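Side-chain contacts in histidine utilization repressor (Pseudomonas syringae pv. tomato, PDB 2PKH), which probably represses the histidine utilization operon by binding its promoter region until an inducer is present, this chain being its C-terminal UTRA domain: residues 52-57 / 74-79; 64-69 / 78-83. All blocks are in the same frame, centred on the assembly; numbering follows the deposited sequence.

Interaction 1 (52-57 / 74-79). With EDO (1,2-ethanediol), chain N.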
# COMPACT_ATOMS: atom_id res chain seq x y z
N GLN B 52 15.96 15.65 -1.15
CA GLN B 52 16.40 14.24 -1.48
C GLN B 52 17.65 14.27 -2.27
O GLN B 52 17.76 15.11 -3.12
CB GLN B 52 15.38 13.61 -2.42
CG GLN B 52 15.51 12.10 -2.47
CD GLN B 52 14.71 11.49 -3.60
OE1 GLN B 52 14.91 11.82 -4.73
NE2 GLN B 52 13.77 10.65 -3.28
N ILE B 53 18.59 13.36 -1.99
CA ILE B 53 19.64 13.05 -2.95
C ILE B 53 19.26 11.72 -3.62
O ILE B 53 19.06 10.74 -2.94
CB ILE B 53 21.08 12.94 -2.30
CG1 ILE B 53 21.38 14.19 -1.46
CG2 ILE B 53 22.17 12.91 -3.39
CD1 ILE B 53 22.84 14.12 -0.82
N GLU B 54 19.15 11.69 -4.94
CA GLU B 54 18.73 10.41 -5.57
C GLU B 54 19.99 9.93 -6.32
O GLU B 54 20.39 10.61 -7.26
CB GLU B 54 17.67 10.71 -6.64
CG GLU B 54 17.34 9.56 -7.61
CD GLU B 54 16.52 10.02 -8.87
OE1 GLU B 54 15.74 9.22 -9.47
OE2 GLU B 54 16.65 11.19 -9.24
N ASP B 55 20.61 8.83 -5.87
CA ASP B 55 21.82 8.28 -6.50
C ASP B 55 21.35 7.04 -7.20
O ASP B 55 20.93 6.10 -6.52
CB ASP B 55 22.79 7.84 -5.40
CG ASP B 55 24.24 7.77 -5.92
OD1 ASP B 55 24.45 8.18 -7.11
OD2 ASP B 55 25.12 7.26 -5.17
N ARG B 56 21.31 7.07 -8.54
CA ARG B 56 20.57 6.10 -9.34
C ARG B 56 21.46 5.45 -10.35
O ARG B 56 22.21 6.14 -11.04
CB ARG B 56 19.39 6.79 -10.10
CG ARG B 56 18.60 5.83 -11.05
CD ARG B 56 17.25 6.39 -11.52
NE ARG B 56 16.29 6.73 -10.43
CZ ARG B 56 15.47 5.87 -9.83
NH1 ARG B 56 15.50 4.57 -10.12
NH2 ARG B 56 14.67 6.32 -8.86
N PHE B 57 21.34 4.15 -10.49
CA PHE B 57 22.10 3.42 -11.51
C PHE B 57 21.15 2.66 -12.43
O PHE B 57 20.11 2.15 -11.96
CB PHE B 57 23.05 2.44 -10.80
CG PHE B 57 23.96 3.12 -9.79
CD1 PHE B 57 25.29 3.41 -10.11
CD2 PHE B 57 23.45 3.51 -8.52
CE1 PHE B 57 26.10 4.09 -9.17
CE2 PHE B 57 24.24 4.18 -7.61
CZ PHE B 57 25.57 4.51 -7.97
N GLN B 74 12.32 16.33 -16.34
CA GLN B 74 11.64 15.09 -16.10
C GLN B 74 12.45 14.34 -15.00
O GLN B 74 13.63 14.52 -14.95
CB GLN B 74 11.66 14.30 -17.43
CG GLN B 74 10.80 13.04 -17.49
CD GLN B 74 10.84 12.40 -18.87
OE1 GLN B 74 11.83 12.53 -19.62
NE2 GLN B 74 9.77 11.76 -19.23
N THR B 75 11.86 13.55 -14.11
CA THR B 75 12.70 12.73 -13.22
C THR B 75 13.19 11.49 -14.01
O THR B 75 12.55 11.05 -15.02
CB THR B 75 11.97 12.21 -11.99
OG1 THR B 75 10.97 11.28 -12.42
CG2 THR B 75 11.35 13.35 -11.12
N PRO B 76 14.35 10.92 -13.62
CA PRO B 76 14.80 9.62 -14.15
C PRO B 76 13.71 8.50 -14.10
O PRO B 76 13.48 7.79 -15.09
CB PRO B 76 16.01 9.28 -13.29
CG PRO B 76 16.56 10.67 -12.82
CD PRO B 76 15.35 11.60 -12.76
N TYR B 77 13.02 8.38 -12.97
CA TYR B 77 11.95 7.36 -12.89
C TYR B 77 10.87 7.56 -13.93
O TYR B 77 10.44 6.61 -14.54
CB TYR B 77 11.35 7.33 -11.52
CG TYR B 77 10.54 6.08 -11.32
CD1 TYR B 77 11.15 4.87 -10.96
CD2 TYR B 77 9.16 6.08 -11.54
CE1 TYR B 77 10.39 3.70 -10.78
CE2 TYR B 77 8.41 4.92 -11.41
CZ TYR B 77 9.02 3.73 -11.01
OH TYR B 77 8.26 2.56 -10.81
N ALA B 78 10.43 8.81 -14.15
CA ALA B 78 9.39 9.07 -15.12
C ALA B 78 9.92 8.70 -16.47
O ALA B 78 9.23 8.02 -17.24
CB ALA B 78 9.01 10.55 -15.10
N TYR B 79 11.12 9.18 -16.81
CA TYR B 79 11.75 8.81 -18.07
C TYR B 79 11.79 7.28 -18.27
O TYR B 79 11.27 6.73 -19.27
CB TYR B 79 13.15 9.37 -18.17
CG TYR B 79 13.88 8.86 -19.37
CD1 TYR B 79 13.53 9.30 -20.64
CD2 TYR B 79 14.93 7.94 -19.24
CE1 TYR B 79 14.18 8.82 -21.79
CE2 TYR B 79 15.61 7.44 -20.36
CZ TYR B 79 15.22 7.91 -21.64
OH TYR B 79 15.88 7.49 -22.76
C1 EDO N . 11.30 11.30 -7.68
O1 EDO N . 10.84 12.62 -7.91
C2 EDO N . 12.68 11.41 -7.02
O2 EDO N . 13.24 10.08 -6.88
O HOH W 1 13.40 9.59 -10.33
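R56 of strand 49-59 and P76, the first residue of helix 76-83, mark the closest backbone approach, with 8.3 Å between their CA atoms. E54 and R56 both send their side chains toward the helix start and meet the P76 ring. The E54 chain runs out extended, with CG anti to the backbone N (chi1 167°), and its carboxylate reaches the proline from the opposite direction, E54 OE2 lying 3.6 Å from P76 CG. R56 crosses the same ring obliquely with its aliphatic part, R56 CD resting 3.6 Å from P76 CB. A bend at chi3 (-59°) then turns the guanidinium back to E54, where R56 NE donates to E54 OE1 over 2.7 Å in a nearly straight salt bridge. The carboxylate oxygen lies in the guanidinium plane but is itself approached from above the carboxylate plane. T129 binds R56 NH1, so the group is held at two points.

Water 1 joins strand to helix, donating to E54 OE1 at 2.5 Å and accepting from Y77 N at 2.9 Å. Y77 N is thus satisfied at the first turn, while T75, at the N-cap, takes A78 N on its OG1 (3.1 Å). A 1,2-ethanediol, probably from the crystallisation liquor, sits between Q52, E54 and T75, its O2 bonding weakly to Q52 OE1; this small diol merely occupies the site. A buried Glu-Arg pair on a central strand facing a capped helix N-terminus is consistent with the effector pocket of UTRA domains.

Interaction 2 (64-69 / 78-83)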
# COMPACT_ATOMS: atom_id res chain seq x y z
N PRO B 64 19.20 2.83 -23.38
CA PRO B 64 20.44 3.28 -24.01
C PRO B 64 20.64 4.78 -24.10
O PRO B 64 21.79 5.24 -24.22
CB PRO B 64 20.43 2.59 -25.39
CG PRO B 64 19.14 1.92 -25.52
CD PRO B 64 18.41 1.93 -24.24
N ASP B 65 19.55 5.55 -24.04
CA ASP B 65 19.66 7.00 -24.24
C ASP B 65 19.54 7.80 -22.92
O ASP B 65 19.34 9.02 -22.95
CB ASP B 65 18.59 7.49 -25.23
CG ASP B 65 18.77 6.88 -26.64
OD1 ASP B 65 19.92 6.63 -27.04
OD2 ASP B 65 17.75 6.63 -27.30
N TYR B 66 19.69 7.09 -21.79
CA TYR B 66 19.60 7.70 -20.48
C TYR B 66 20.54 8.91 -20.32
O TYR B 66 20.12 9.97 -19.85
CB TYR B 66 19.87 6.63 -19.41
CG TYR B 66 19.54 7.07 -17.96
CD1 TYR B 66 18.29 6.94 -17.45
CD2 TYR B 66 20.54 7.55 -17.14
CE1 TYR B 66 17.99 7.34 -16.11
CE2 TYR B 66 20.27 7.94 -15.76
CZ TYR B 66 19.03 7.85 -15.29
OH TYR B 66 18.80 8.17 -13.94
N LEU B 67 21.78 8.79 -20.78
CA LEU B 67 22.78 9.86 -20.56
C LEU B 67 22.41 11.17 -21.31
O LEU B 67 22.86 12.26 -20.97
CB LEU B 67 24.16 9.38 -20.94
CG LEU B 67 24.77 8.31 -20.01
CD1 LEU B 67 26.25 8.09 -20.49
CD2 LEU B 67 24.71 8.72 -18.57
N LYS B 68 21.58 11.01 -22.33
CA LYS B 68 21.23 12.09 -23.22
C LYS B 68 20.09 12.97 -22.70
O LYS B 68 19.78 13.98 -23.31
CB LYS B 68 20.83 11.49 -24.61
CG LYS B 68 21.98 10.77 -25.28
CD LYS B 68 21.45 9.80 -26.32
CE LYS B 68 22.56 8.77 -26.69
NZ LYS B 68 22.08 7.88 -27.80
N GLN B 69 19.48 12.57 -21.58
CA GLN B 69 18.30 13.25 -21.06
C GLN B 69 18.58 14.51 -20.16
O GLN B 69 19.68 14.63 -19.54
CB GLN B 69 17.45 12.25 -20.29
CG GLN B 69 17.13 10.96 -21.02
CD GLN B 69 16.44 11.21 -22.38
OE1 GLN B 69 15.52 12.01 -22.47
NE2 GLN B 69 16.91 10.54 -23.42
N ALA B 78 10.43 8.81 -14.15
CA ALA B 78 9.39 9.07 -15.12
C ALA B 78 9.92 8.70 -16.47
O ALA B 78 9.23 8.02 -17.24
CB ALA B 78 9.01 10.55 -15.10
N TYR B 79 11.12 9.18 -16.81
CA TYR B 79 11.75 8.81 -18.07
C TYR B 79 11.79 7.28 -18.27
O TYR B 79 11.27 6.73 -19.27
CB TYR B 79 13.15 9.37 -18.17
CG TYR B 79 13.88 8.86 -19.37
CD1 TYR B 79 13.53 9.30 -20.64
CD2 TYR B 79 14.93 7.94 -19.24
CE1 TYR B 79 14.18 8.82 -21.79
CE2 TYR B 79 15.61 7.44 -20.36
CZ TYR B 79 15.22 7.91 -21.64
OH TYR B 79 15.88 7.49 -22.76
N LEU B 80 12.37 6.59 -17.31
CA LEU B 80 12.52 5.14 -17.36
C LEU B 80 11.17 4.41 -17.51
O LEU B 80 11.04 3.46 -18.28
CB LEU B 80 13.29 4.63 -16.13
CG LEU B 80 14.81 4.92 -16.02
CD1 LEU B 80 15.27 4.39 -14.67
CD2 LEU B 80 15.58 4.29 -17.16
N SER B 81 10.16 4.88 -16.81
CA SER B 81 8.86 4.22 -16.96
C SER B 81 8.23 4.43 -18.36
O SER B 81 7.25 3.73 -18.72
CB SER B 81 7.92 4.65 -15.82
OG SER B 81 7.49 5.97 -16.06
N GLN B 82 8.81 5.34 -19.15
CA GLN B 82 8.44 5.54 -20.57
C GLN B 82 9.19 4.58 -21.44
O GLN B 82 8.74 4.21 -22.51
CB GLN B 82 8.93 6.89 -21.06
CG GLN B 82 8.09 8.10 -20.86
CD GLN B 82 8.70 9.27 -21.64
OE1 GLN B 82 8.48 10.43 -21.30
NE2 GLN B 82 9.47 8.96 -22.68
N VAL B 83 10.41 4.27 -21.05
CA VAL B 83 11.32 3.49 -21.85
C VAL B 83 10.97 2.02 -21.77
O VAL B 83 11.12 1.28 -22.72
CB VAL B 83 12.77 3.70 -21.33
CG1 VAL B 83 13.65 2.51 -21.70
CG2 VAL B 83 13.33 4.96 -21.89
O HOH W 2 16.72 4.99 -23.43
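Q69 lies flat over one face of the Y79 ring. Its CG stands 3.7 Å from the ring centroid and 13° off the normal, a CH-pi contact, and its amide continues across the ring with the two planes 15° apart, so that Q69 CD comes within 3.3 Å of Y79 CE1. V83 CG2 packs on the opposite face, toward the rim, and the phenol is clamped between the loop and its own helix. Q69 NE2 is also near Y79 OH, but the angle is too poor for a hydrogen bond.

Beside this stack, Y66 brings CD1 obliquely to Y79 CD2 at 3.9 Å and to L80 CD2 at 3.8 Å. The first torsion of Y66, with CG anti to the backbone N, carries the ring inward, and its hydroxyl is hydrogen-bonded to S40 on strand 36-46.

The Q69 amide is fixed by the loop itself. With the chain folded back at chi2 (-56°), NE2 donates to D65 O over 2.9 Å. That carbonyl also accepts from K68 N, on the other side of its plane, so two donors grip the one oxygen across the short 3-10 turn at 66-68. Water 2 completes the link, accepting from D65 N at 2.9 Å and lying 2.7 Å from Y79 OH. Farther out, K68 NZ meets D65 OD1 in a salt bridge that closes the same turn.

The helix is therefore joined to the loop chiefly by dispersion and stacking, and none of the direct polar bonds joins loop to helix: the bond from Q69 NE2 to D65 O helps hold the amide nearly parallel to the ring, and the tyrosine hydroxyl reaches the loop backbone through water.

In the fold
Helix 76-83 serves both contacts: in interaction 1 its first turn faces strand 49-59, and in interaction 2 its later residues meet the loop at 64-69. The two centres are 10 Å apart. Y66 bridges them, its OH lying 3.1 Å from P76 CB and 3.4 Å from R56 CD, so the loop tyrosine abuts the aliphatic side of the strand-helix contact. Q74 NE2 probably bonds to Q82 OE1 at 2.8 Å, tying the residues before the helix to its end. The ethanediol site belongs to interaction 1; interaction 2 lies farther from the chain centre, about 14 Å against 5 Å between centres, and packs the middle of the helix, with V83 only backing the Y79 ring.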